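Local coordinates for protein glutathione S-transferase (Lodderomyces elongisporus, PDB 4IVF) that binds two glutathione molecules per subunit and, as a member of the glutathione S-transferase superfamily, probably carries out glutathione-dependent chemistry, at residues Y11-P16 / G56-I61; I61-F66 / L82-D87. All coordinates share one frame; numbering follows the deposited sequence.

Both contacts lie in the N-terminal, thioredoxin-like domain, with centres about 15 Å apart. They share Ile61 and strand 60-63. Contact 1 pairs this strand with its antiparallel neighbour 8-12 and takes in the cis-proline loop before it. Contact 2 joins the far end of the strand to helix 78-89. Along the chain they come in series: 11-16 meets 56-61 first, then 61-66 meets 82-87. Contact 1 is at the glutathione site, whereas Ile61 in contact 2 is about 10 Å, side chain to ligand, from a bound glutathione. One strand thus runs from the ligand pocket to a sheet-helix junction beside the second subunit.

Contact 1: residues Y11-P16 / G56-I61; sequences YTAPTP and GRIPTI. With GSH (glutathione), chain U; GSH (glutathione), chain T.
Ile58 lays its side chain across the backbone of Tyr11 and Thr12 and against Ala13, at the cis-proline loop of the thioredoxin-like glutathione site. Its CG1 stands between the backbone N and the carbonyl carbon (chi1 59°). From there CD1 reaches Ala13 CB at 3.8 Å and also touches Thr15 OG1. The peptide bond before Pro59 is cis, the hallmark of this fold. As in related enzymes, it presents the backbone of Ile58 to the ligand. Ile58 N donates to O2 of one glutathione (chain U) at 2.9 Å, and N2 of the same molecule donates to Ile58 O. The cysteinyl part of glutathione thus pairs with Ile58 much as a residue of a neighbouring antiparallel strand would.

Beyond the proline, Tyr11 and Thr60 form an antiparallel hydrogen-bonded pair. Tyr11 N donates to Thr60 O at 2.8 Å, and Thr60 N returns a bond to Tyr11 O. Pro59 CA also makes a CA-H...O contact with Tyr11 O.

Arg57 links both ligands. Its NE binds O31 of the chain U glutathione at 3.0 Å, and NH2 binds OE1 of the second glutathione (chain T) at 2.9 Å. OE1 of the first lies over one guanidinium face. NH1 forms a salt bridge with Glu117 of the second subunit. Thr15 OG1 donates to Ala13 O and lies 3.3 Å from the glutathione (chain U) sulfur SG2.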
ATOM      1  N   TYR F  11      -1.267  -3.944 -18.757  1.00 13.46           N
ATOM      2  CA  TYR F  11       0.053  -4.555 -18.811  1.00 13.48           C
ATOM      3  C   TYR F  11       0.148  -5.467 -17.599  1.00 16.77           C
ATOM      4  O   TYR F  11       0.087  -5.011 -16.457  1.00 15.84           O
ATOM      5  CB  TYR F  11       1.157  -3.487 -18.789  1.00 13.48           C
ATOM      6  CG  TYR F  11       1.073  -2.539 -19.972  1.00 24.36           C
ATOM      7  CD1 TYR F  11       1.521  -2.925 -21.224  1.00 15.45           C
ATOM      8  CD2 TYR F  11       0.522  -1.268 -19.843  1.00 23.77           C
ATOM      9  CE1 TYR F  11       1.426  -2.084 -22.314  1.00 16.49           C
ATOM     10  CE2 TYR F  11       0.429  -0.411 -20.944  1.00 23.97           C
ATOM     11  CZ  TYR F  11       0.895  -0.827 -22.171  1.00 16.49           C
ATOM     12  OH  TYR F  11       0.814  -0.005 -23.273  1.00 22.98           O
ATOM     13  N   THR F  12       0.264  -6.763 -17.842  1.00 18.50           N
ATOM     14  CA  THR F  12       0.141  -7.698 -16.744  1.00 18.22           C
ATOM     15  C   THR F  12       0.865  -9.015 -16.990  1.00 17.26           C
ATOM     16  O   THR F  12       1.515  -9.204 -18.022  1.00 17.93           O
ATOM     17  CB  THR F  12      -1.344  -7.951 -16.416  1.00 18.73           C
ATOM     18  OG1 THR F  12      -1.451  -8.716 -15.206  1.00 18.49           O
ATOM     19  CG2 THR F  12      -2.040  -8.675 -17.562  1.00 16.53           C
ATOM     20  N   ALA F  13       0.755  -9.906 -16.009  1.00 17.60           N
ATOM     21  CA  ALA F  13       1.329 -11.245 -16.053  1.00 18.71           C
ATOM     22  C   ALA F  13       0.471 -12.110 -15.129  1.00 21.01           C
ATOM     23  O   ALA F  13      -0.196 -11.584 -14.238  1.00 13.93           O
ATOM     24  CB  ALA F  13       2.787 -11.220 -15.571  1.00 13.28           C
ATOM     25  N   PRO F  14       0.491 -13.437 -15.322  1.00 19.66           N
ATOM     26  CA  PRO F  14      -0.363 -14.291 -14.482  1.00 25.17           C
ATOM     27  C   PRO F  14       0.179 -14.418 -13.053  1.00 23.82           C
ATOM     28  O   PRO F  14       0.911 -15.353 -12.738  1.00 20.63           O
ATOM     29  CB  PRO F  14      -0.337 -15.636 -15.213  1.00 20.44           C
ATOM     30  CG  PRO F  14       0.927 -15.615 -15.995  1.00 21.55           C
ATOM     31  CD  PRO F  14       1.211 -14.200 -16.354  1.00 15.02           C
ATOM     32  N   THR F  15      -0.193 -13.463 -12.204  1.00 19.71           N
ATOM     33  CA  THR F  15       0.402 -13.285 -10.880  1.00 15.37           C
ATOM     34  C   THR F  15      -0.688 -12.699  -9.974  1.00 17.75           C
ATOM     35  O   THR F  15      -1.650 -12.114 -10.485  1.00 17.20           O
ATOM     36  CB  THR F  15       1.604 -12.298 -10.937  1.00 14.27           C
ATOM     37  OG1 THR F  15       1.162 -11.030 -11.432  1.00 18.31           O
ATOM     38  CG2 THR F  15       2.757 -12.828 -11.826  1.00 13.24           C
ATOM     39  N   PRO F  16      -0.543 -12.846  -8.637  1.00 19.32           N
ATOM     40  CA  PRO F  16      -1.572 -12.372  -7.690  1.00 17.18           C
ATOM     41  C   PRO F  16      -1.918 -10.913  -7.925  1.00 17.76           C
ATOM     42  O   PRO F  16      -3.079 -10.513  -7.812  1.00 16.34           O
ATOM     43  CB  PRO F  16      -0.900 -12.489  -6.313  1.00 16.82           C
ATOM     44  CG  PRO F  16       0.352 -13.276  -6.515  1.00 21.65           C
ATOM     45  CD  PRO F  16       0.676 -13.346  -7.963  1.00 18.95           C
ATOM     46  N   GLY F  56       9.114  -0.279 -12.833  1.00 12.31           N
ATOM     47  CA  GLY F  56       9.426  -1.430 -13.661  1.00 12.66           C
ATOM     48  C   GLY F  56       8.810  -2.730 -13.181  1.00 16.34           C
ATOM     49  O   GLY F  56       9.482  -3.764 -13.129  1.00 12.39           O
ATOM     50  N   ARG F  57       7.528  -2.671 -12.822  1.00 14.54           N
ATOM     51  CA  ARG F  57       6.772  -3.854 -12.428  1.00 17.79           C
ATOM     52  C   ARG F  57       5.362  -3.804 -13.003  1.00 16.69           C
ATOM     53  O   ARG F  57       4.868  -2.744 -13.359  1.00 13.36           O
ATOM     54  CB  ARG F  57       6.692  -3.962 -10.907  1.00 17.79           C
ATOM     55  CG  ARG F  57       8.041  -3.933 -10.206  1.00 13.99           C
ATOM     56  CD  ARG F  57       7.855  -4.160  -8.727  1.00 12.99           C
ATOM     57  NE  ARG F  57       8.186  -5.521  -8.336  1.00 15.04           N
ATOM     58  CZ  ARG F  57       8.222  -5.948  -7.079  1.00 17.57           C
ATOM     59  NH1 ARG F  57       7.935  -5.115  -6.079  1.00 14.47           N
ATOM     60  NH2 ARG F  57       8.539  -7.212  -6.826  1.00 11.11           N
ATOM     61  N   ILE F  58       4.719  -4.958 -13.106  1.00 14.51           N
ATOM     62  CA  ILE F  58       3.330  -5.002 -13.522  1.00 10.81           C
ATOM     63  C   ILE F  58       2.513  -5.157 -12.241  1.00 18.70           C
ATOM     64  O   ILE F  58       3.055  -5.578 -11.221  1.00 19.34           O
ATOM     65  CB  ILE F  58       3.079  -6.162 -14.538  1.00 14.17           C
ATOM     66  CG1 ILE F  58       3.439  -7.518 -13.918  1.00 11.58           C
ATOM     67  CG2 ILE F  58       3.833  -5.894 -15.882  1.00 12.12           C
ATOM     68  CD1 ILE F  58       2.250  -8.259 -13.308  1.00 14.01           C
ATOM     69  N   PRO F  59       1.211  -4.827 -12.279  1.00 20.76           N
ATOM     70  CA  PRO F  59       0.486  -4.340 -13.450  1.00 13.36           C
ATOM     71  C   PRO F  59       0.531  -2.830 -13.587  1.00 13.28           C
ATOM     72  O   PRO F  59       0.898  -2.102 -12.661  1.00 10.88           O
ATOM     73  CB  PRO F  59      -0.943  -4.795 -13.164  1.00 14.91           C
ATOM     74  CG  PRO F  59      -1.053  -4.662 -11.692  1.00 12.68           C
ATOM     75  CD  PRO F  59       0.290  -5.084 -11.152  1.00 16.00           C
ATOM     76  N   THR F  60       0.148  -2.380 -14.772  1.00 11.12           N
ATOM     77  CA  THR F  60       0.065  -0.981 -15.092  1.00 17.51           C
ATOM     78  C   THR F  60      -1.088  -0.904 -16.074  1.00 18.02           C
ATOM     79  O   THR F  60      -1.259  -1.811 -16.896  1.00 15.55           O
ATOM     80  CB  THR F  60       1.373  -0.492 -15.772  1.00 11.87           C
ATOM     81  OG1 THR F  60       2.439  -0.503 -14.815  1.00 14.44           O
ATOM     82  CG2 THR F  60       1.217   0.926 -16.302  1.00 12.57           C
ATOM     83  N   ILE F  61      -1.893   0.148 -15.990  1.00 17.14           N
ATOM     84  CA  ILE F  61      -2.958   0.337 -16.970  1.00 20.64           C
ATOM     85  C   ILE F  61      -2.777   1.625 -17.766  1.00 20.56           C
ATOM     86  O   ILE F  61      -2.068   2.534 -17.344  1.00 20.44           O
ATOM     87  CB  ILE F  61      -4.368   0.338 -16.325  1.00 14.10           C
ATOM     88  CG1 ILE F  61      -4.516   1.530 -15.383  1.00 12.73           C
ATOM     89  CG2 ILE F  61      -4.634  -0.985 -15.590  1.00 14.73           C
ATOM     90  CD1 ILE F  61      -5.923   1.746 -14.911  1.00 19.20           C
TER
HETATM   91  N1  GSH U 302       3.272  -2.914  -5.188  1.00 19.54           N
HETATM   92  CA1 GSH U 302       3.041  -3.455  -6.496  1.00 18.72           C
HETATM   93  C1  GSH U 302       1.604  -3.511  -6.781  1.00 17.46           C
HETATM   94  O11 GSH U 302       1.172  -3.255  -7.927  1.00 14.25           O
HETATM   95  O12 GSH U 302       0.786  -3.829  -5.888  1.00 20.22           O
HETATM   96  CB1 GSH U 302       3.657  -4.846  -6.601  1.00 14.61           C
HETATM   97  CG1 GSH U 302       3.768  -5.197  -8.032  1.00 12.84           C
HETATM   98  CD1 GSH U 302       4.552  -6.476  -8.289  1.00 15.01           C
HETATM   99  OE1 GSH U 302       5.097  -7.129  -7.388  1.00 19.64           O
HETATM  100  N2  GSH U 302       4.671  -6.968  -9.707  1.00  9.07           N
HETATM  101  CA2 GSH U 302       5.430  -8.170  -9.971  1.00 18.91           C
HETATM  102  C2  GSH U 302       6.519  -7.828 -10.964  1.00 21.39           C
HETATM  103  O2  GSH U 302       6.264  -7.085 -11.917  1.00 17.13           O
HETATM  104  CB2 GSH U 302       4.538  -9.184 -10.530  1.00 20.73           C
HETATM  105  SG2 GSH U 302       3.243  -9.554  -9.380  1.00 22.45           S
HETATM  106  N3  GSH U 302       7.861  -8.376 -10.803  1.00 21.71           N
HETATM  107  CA3 GSH U 302       8.880  -8.039 -11.780  1.00 19.11           C
HETATM  108  C3  GSH U 302      10.115  -7.535 -11.146  1.00 27.05           C
HETATM  109  O31 GSH U 302      10.106  -7.035  -9.998  1.00 25.06           O
HETATM  110  O32 GSH U 302      11.198  -7.610 -11.785  1.00 31.13           O
HETATM  111  N1  GSH T 301      11.616  -8.584  -7.592  1.00 37.65           N
HETATM  112  CA1 GSH T 301      11.084  -9.793  -7.014  1.00 45.55           C
HETATM  113  C1  GSH T 301      12.074 -10.393  -6.109  1.00 52.02           C
HETATM  114  O11 GSH T 301      13.142  -9.786  -5.864  1.00 51.66           O
HETATM  115  O12 GSH T 301      11.852 -11.496  -5.565  1.00 51.17           O
HETATM  116  CB1 GSH T 301      10.605 -10.772  -8.090  1.00 32.55           C
HETATM  117  CG1 GSH T 301       9.441 -11.558  -7.608  1.00 24.80           C
HETATM  118  CD1 GSH T 301       8.163 -10.725  -7.500  1.00 22.50           C
HETATM  119  OE1 GSH T 301       8.007  -9.686  -8.160  1.00 24.17           O
HETATM  120  N2  GSH T 301       7.044 -11.156  -6.583  1.00 22.62           N
HETATM  121  CA2 GSH T 301       5.837 -10.351  -6.484  1.00 22.61           C
HETATM  122  C2  GSH T 301       5.775  -9.699  -5.131  1.00 22.55           C
HETATM  123  O2  GSH T 301       6.267 -10.262  -4.162  1.00 23.25           O
HETATM  124  CB2 GSH T 301       4.657 -11.202  -6.623  1.00 28.19           C
HETATM  125  SG2 GSH T 301       4.732 -12.133  -8.113  1.00 38.23           S
HETATM  126  N3  GSH T 301       5.124  -8.413  -4.951  1.00 21.61           N
HETATM  127  CA3 GSH T 301       5.086  -7.832  -3.624  1.00 27.23           C
HETATM  128  C3  GSH T 301       3.843  -7.058  -3.433  1.00 30.36           C
HETATM  129  O31 GSH T 301       2.789  -7.356  -4.050  1.00 22.41           O
HETATM  130  O32 GSH T 301       3.859  -6.076  -2.641  1.00 34.89           O

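Contact 2: residues I61-F66 / L82-D87; sequences INDPNF and LQYLAD
The end of strand 60-63 and the turn after it meet helix 78-89 in the thioredoxin-like domain. Near the contact, the axes of strand 61-63 and helix 82-87 run 26° from parallel and 11.4 Å apart. Tyr84 spans the gap from the helix. With CG anti to its backbone N (chi1 169°), its ring extends to the strand and its hydroxyl reaches Asp63. Tyr84 OH donates to Asp63 OD2 at 2.6 Å. The oxygen lies in the plane of the tyrosine ring, at its edge, but the hydroxyl meets the carboxylate from above its plane. Ring and carboxylate planes are 84° apart.

Apolar groups pack against the tyrosine ring. Ile61 CD1 is 4.1 Å from Tyr84 CD2 and also touches Leu85 CD2. Phe66 brings CD2 to 4.0 Å from Tyr84 CE1, with Tyr84 OH near the plane of the phenylalanine ring, at its edge.

Asp63 also starts the type I turn to Phe66. Its OD1 accepts from Asn65 N at 2.9 Å, which makes an Asx turn, and from Asn65 ND2 on its syn lone pair. Tyr89 OH is a further hydrogen-bond partner of OD2. The Tyr84 ring packs edge-to-face with Tyr105 of the second subunit, so the contact borders the dimer interface.

Four hydrogen bonds therefore hold the buried Asp63 carboxylate, two at each oxygen. They fix its rotation and would probably favour its charged form.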
ATOM      1  N   ILE F  61      -1.893   0.148 -15.990  1.00 17.14           N
ATOM      2  CA  ILE F  61      -2.958   0.337 -16.970  1.00 20.64           C
ATOM      3  C   ILE F  61      -2.777   1.625 -17.766  1.00 20.56           C
ATOM      4  O   ILE F  61      -2.068   2.534 -17.344  1.00 20.44           O
ATOM      5  CB  ILE F  61      -4.368   0.338 -16.325  1.00 14.10           C
ATOM      6  CG1 ILE F  61      -4.516   1.530 -15.383  1.00 12.73           C
ATOM      7  CG2 ILE F  61      -4.634  -0.985 -15.590  1.00 14.73           C
ATOM      8  CD1 ILE F  61      -5.923   1.746 -14.911  1.00 19.20           C
ATOM      9  N   ASN F  62      -3.406   1.674 -18.935  1.00 21.73           N
ATOM     10  CA  ASN F  62      -3.571   2.916 -19.674  1.00 21.27           C
ATOM     11  C   ASN F  62      -5.032   3.040 -20.035  1.00 21.64           C
ATOM     12  O   ASN F  62      -5.573   2.216 -20.788  1.00 17.28           O
ATOM     13  CB  ASN F  62      -2.710   2.972 -20.946  1.00 20.32           C
ATOM     14  CG  ASN F  62      -2.801   4.324 -21.671  1.00 21.36           C
ATOM     15  OD1 ASN F  62      -3.820   5.009 -21.625  1.00 18.46           O
ATOM     16  ND2 ASN F  62      -1.727   4.701 -22.354  1.00 24.26           N
ATOM     17  N   ASP F  63      -5.659   4.077 -19.489  1.00 20.93           N
ATOM     18  CA  ASP F  63      -7.051   4.366 -19.767  1.00 22.57           C
ATOM     19  C   ASP F  63      -7.142   5.489 -20.777  1.00 22.82           C
ATOM     20  O   ASP F  63      -6.939   6.651 -20.433  1.00 20.48           O
ATOM     21  CB  ASP F  63      -7.789   4.772 -18.486  1.00 21.56           C
ATOM     22  CG  ASP F  63      -9.298   4.697 -18.641  1.00 27.34           C
ATOM     23  OD1 ASP F  63      -9.764   4.610 -19.796  1.00 29.14           O
ATOM     24  OD2 ASP F  63     -10.016   4.725 -17.618  1.00 25.09           O
ATOM     25  N   PRO F  64      -7.482   5.153 -22.027  1.00 28.84           N
ATOM     26  CA  PRO F  64      -7.621   6.187 -23.064  1.00 29.38           C
ATOM     27  C   PRO F  64      -8.891   7.010 -22.850  1.00 25.67           C
ATOM     28  O   PRO F  64      -9.095   8.031 -23.511  1.00 23.59           O
ATOM     29  CB  PRO F  64      -7.707   5.376 -24.361  1.00 22.24           C
ATOM     30  CG  PRO F  64      -8.281   4.047 -23.938  1.00 21.35           C
ATOM     31  CD  PRO F  64      -7.844   3.806 -22.507  1.00 19.70           C
ATOM     32  N   ASN F  65      -9.732   6.564 -21.921  1.00 24.60           N
ATOM     33  CA  ASN F  65     -10.969   7.267 -21.611  1.00 22.27           C
ATOM     34  C   ASN F  65     -10.749   8.475 -20.695  1.00 22.20           C
ATOM     35  O   ASN F  65     -11.609   9.338 -20.604  1.00 23.25           O
ATOM     36  CB  ASN F  65     -12.015   6.310 -21.014  1.00 22.62           C
ATOM     37  CG  ASN F  65     -12.432   5.200 -21.989  1.00 23.10           C
ATOM     38  OD1 ASN F  65     -13.063   5.460 -23.015  1.00 27.06           O
ATOM     39  ND2 ASN F  65     -12.088   3.962 -21.659  1.00 21.32           N
ATOM     40  N   PHE F  66      -9.600   8.533 -20.024  1.00 27.92           N
ATOM     41  CA  PHE F  66      -9.273   9.685 -19.179  1.00 28.33           C
ATOM     42  C   PHE F  66      -8.948  10.899 -20.044  1.00 30.46           C
ATOM     43  O   PHE F  66      -7.906  10.940 -20.697  1.00 34.55           O
ATOM     44  CB  PHE F  66      -8.102   9.383 -18.236  1.00 25.64           C
ATOM     45  CG  PHE F  66      -7.977  10.360 -17.087  1.00 22.51           C
ATOM     46  CD1 PHE F  66      -7.198  11.499 -17.205  1.00 20.37           C
ATOM     47  CD2 PHE F  66      -8.653  10.139 -15.893  1.00 23.75           C
ATOM     48  CE1 PHE F  66      -7.085  12.402 -16.157  1.00 20.49           C
ATOM     49  CE2 PHE F  66      -8.549  11.036 -14.839  1.00 19.25           C
ATOM     50  CZ  PHE F  66      -7.768  12.177 -14.976  1.00 22.91           C
ATOM     51  N   LEU F  82      -6.799   0.074  -8.434  1.00 11.14           N
ATOM     52  CA  LEU F  82      -8.098  -0.349  -7.902  1.00 11.59           C
ATOM     53  C   LEU F  82      -8.950   0.843  -7.501  1.00 12.24           C
ATOM     54  O   LEU F  82     -10.105   0.931  -7.900  1.00 15.72           O
ATOM     55  CB  LEU F  82      -7.940  -1.336  -6.737  1.00 11.39           C
ATOM     56  CG  LEU F  82      -7.484  -2.715  -7.229  1.00 13.04           C
ATOM     57  CD1 LEU F  82      -7.003  -3.635  -6.106  1.00 10.92           C
ATOM     58  CD2 LEU F  82      -8.567  -3.373  -8.074  1.00 12.11           C
ATOM     59  N   GLN F  83      -8.361   1.764  -6.738  1.00 13.71           N
ATOM     60  CA  GLN F  83      -9.052   2.966  -6.268  1.00 16.38           C
ATOM     61  C   GLN F  83      -9.542   3.785  -7.460  1.00 20.62           C
ATOM     62  O   GLN F  83     -10.679   4.272  -7.474  1.00 24.63           O
ATOM     63  CB  GLN F  83      -8.118   3.795  -5.367  1.00 12.86           C
ATOM     64  CG  GLN F  83      -8.789   4.786  -4.438  1.00 39.06           C
ATOM     65  CD  GLN F  83      -9.939   4.195  -3.603  1.00 45.10           C
ATOM     66  OE1 GLN F  83      -9.785   3.170  -2.932  1.00 51.45           O
ATOM     67  NE2 GLN F  83     -11.094   4.859  -3.641  1.00 32.13           N
ATOM     68  N   TYR F  84      -8.682   3.912  -8.468  1.00 23.96           N
ATOM     69  CA  TYR F  84      -9.025   4.629  -9.691  1.00 20.66           C
ATOM     70  C   TYR F  84     -10.240   4.033 -10.406  1.00 14.27           C
ATOM     71  O   TYR F  84     -11.168   4.755 -10.746  1.00 16.51           O
ATOM     72  CB  TYR F  84      -7.833   4.701 -10.667  1.00 14.90           C
ATOM     73  CG  TYR F  84      -8.269   5.213 -12.030  1.00 14.19           C
ATOM     74  CD1 TYR F  84      -8.528   6.566 -12.239  1.00 15.09           C
ATOM     75  CD2 TYR F  84      -8.478   4.333 -13.085  1.00 14.21           C
ATOM     76  CE1 TYR F  84      -8.974   7.024 -13.474  1.00 16.00           C
ATOM     77  CE2 TYR F  84      -8.921   4.779 -14.312  1.00 15.11           C
ATOM     78  CZ  TYR F  84      -9.160   6.120 -14.506  1.00 16.00           C
ATOM     79  OH  TYR F  84      -9.595   6.543 -15.743  1.00 17.84           O
ATOM     80  N   LEU F  85     -10.214   2.725 -10.651  1.00 13.79           N
ATOM     81  CA  LEU F  85     -11.318   2.032 -11.324  1.00 15.84           C
ATOM     82  C   LEU F  85     -12.641   2.132 -10.554  1.00 16.97           C
ATOM     83  O   LEU F  85     -13.721   2.274 -11.145  1.00 15.99           O
ATOM     84  CB  LEU F  85     -10.963   0.559 -11.557  1.00 13.77           C
ATOM     85  CG  LEU F  85      -9.803   0.295 -12.526  1.00 23.86           C
ATOM     86  CD1 LEU F  85      -9.348  -1.174 -12.459  1.00 22.79           C
ATOM     87  CD2 LEU F  85     -10.163   0.696 -13.961  1.00 14.10           C
ATOM     88  N   ALA F  86     -12.553   2.040  -9.235  1.00 15.32           N
ATOM     89  CA  ALA F  86     -13.743   2.113  -8.418  1.00 17.45           C
ATOM     90  C   ALA F  86     -14.316   3.529  -8.474  1.00 16.57           C
ATOM     91  O   ALA F  86     -15.511   3.701  -8.690  1.00 18.81           O
ATOM     92  CB  ALA F  86     -13.430   1.693  -6.993  1.00 15.94           C
ATOM     93  N   ASP F  87     -13.465   4.540  -8.288  1.00 22.83           N
ATOM     94  CA  ASP F  87     -13.899   5.939  -8.390  1.00 24.65           C
ATOM     95  C   ASP F  87     -14.563   6.225  -9.734  1.00 27.81           C
ATOM     96  O   ASP F  87     -15.606   6.870  -9.794  1.00 19.39           O
ATOM     97  CB  ASP F  87     -12.717   6.909  -8.263  1.00 25.08           C
ATOM     98  CG  ASP F  87     -12.127   6.961  -6.869  1.00 24.79           C
ATOM     99  OD1 ASP F  87     -12.752   6.435  -5.912  1.00 26.78           O
ATOM    100  OD2 ASP F  87     -11.026   7.545  -6.738  1.00 17.92           O
TER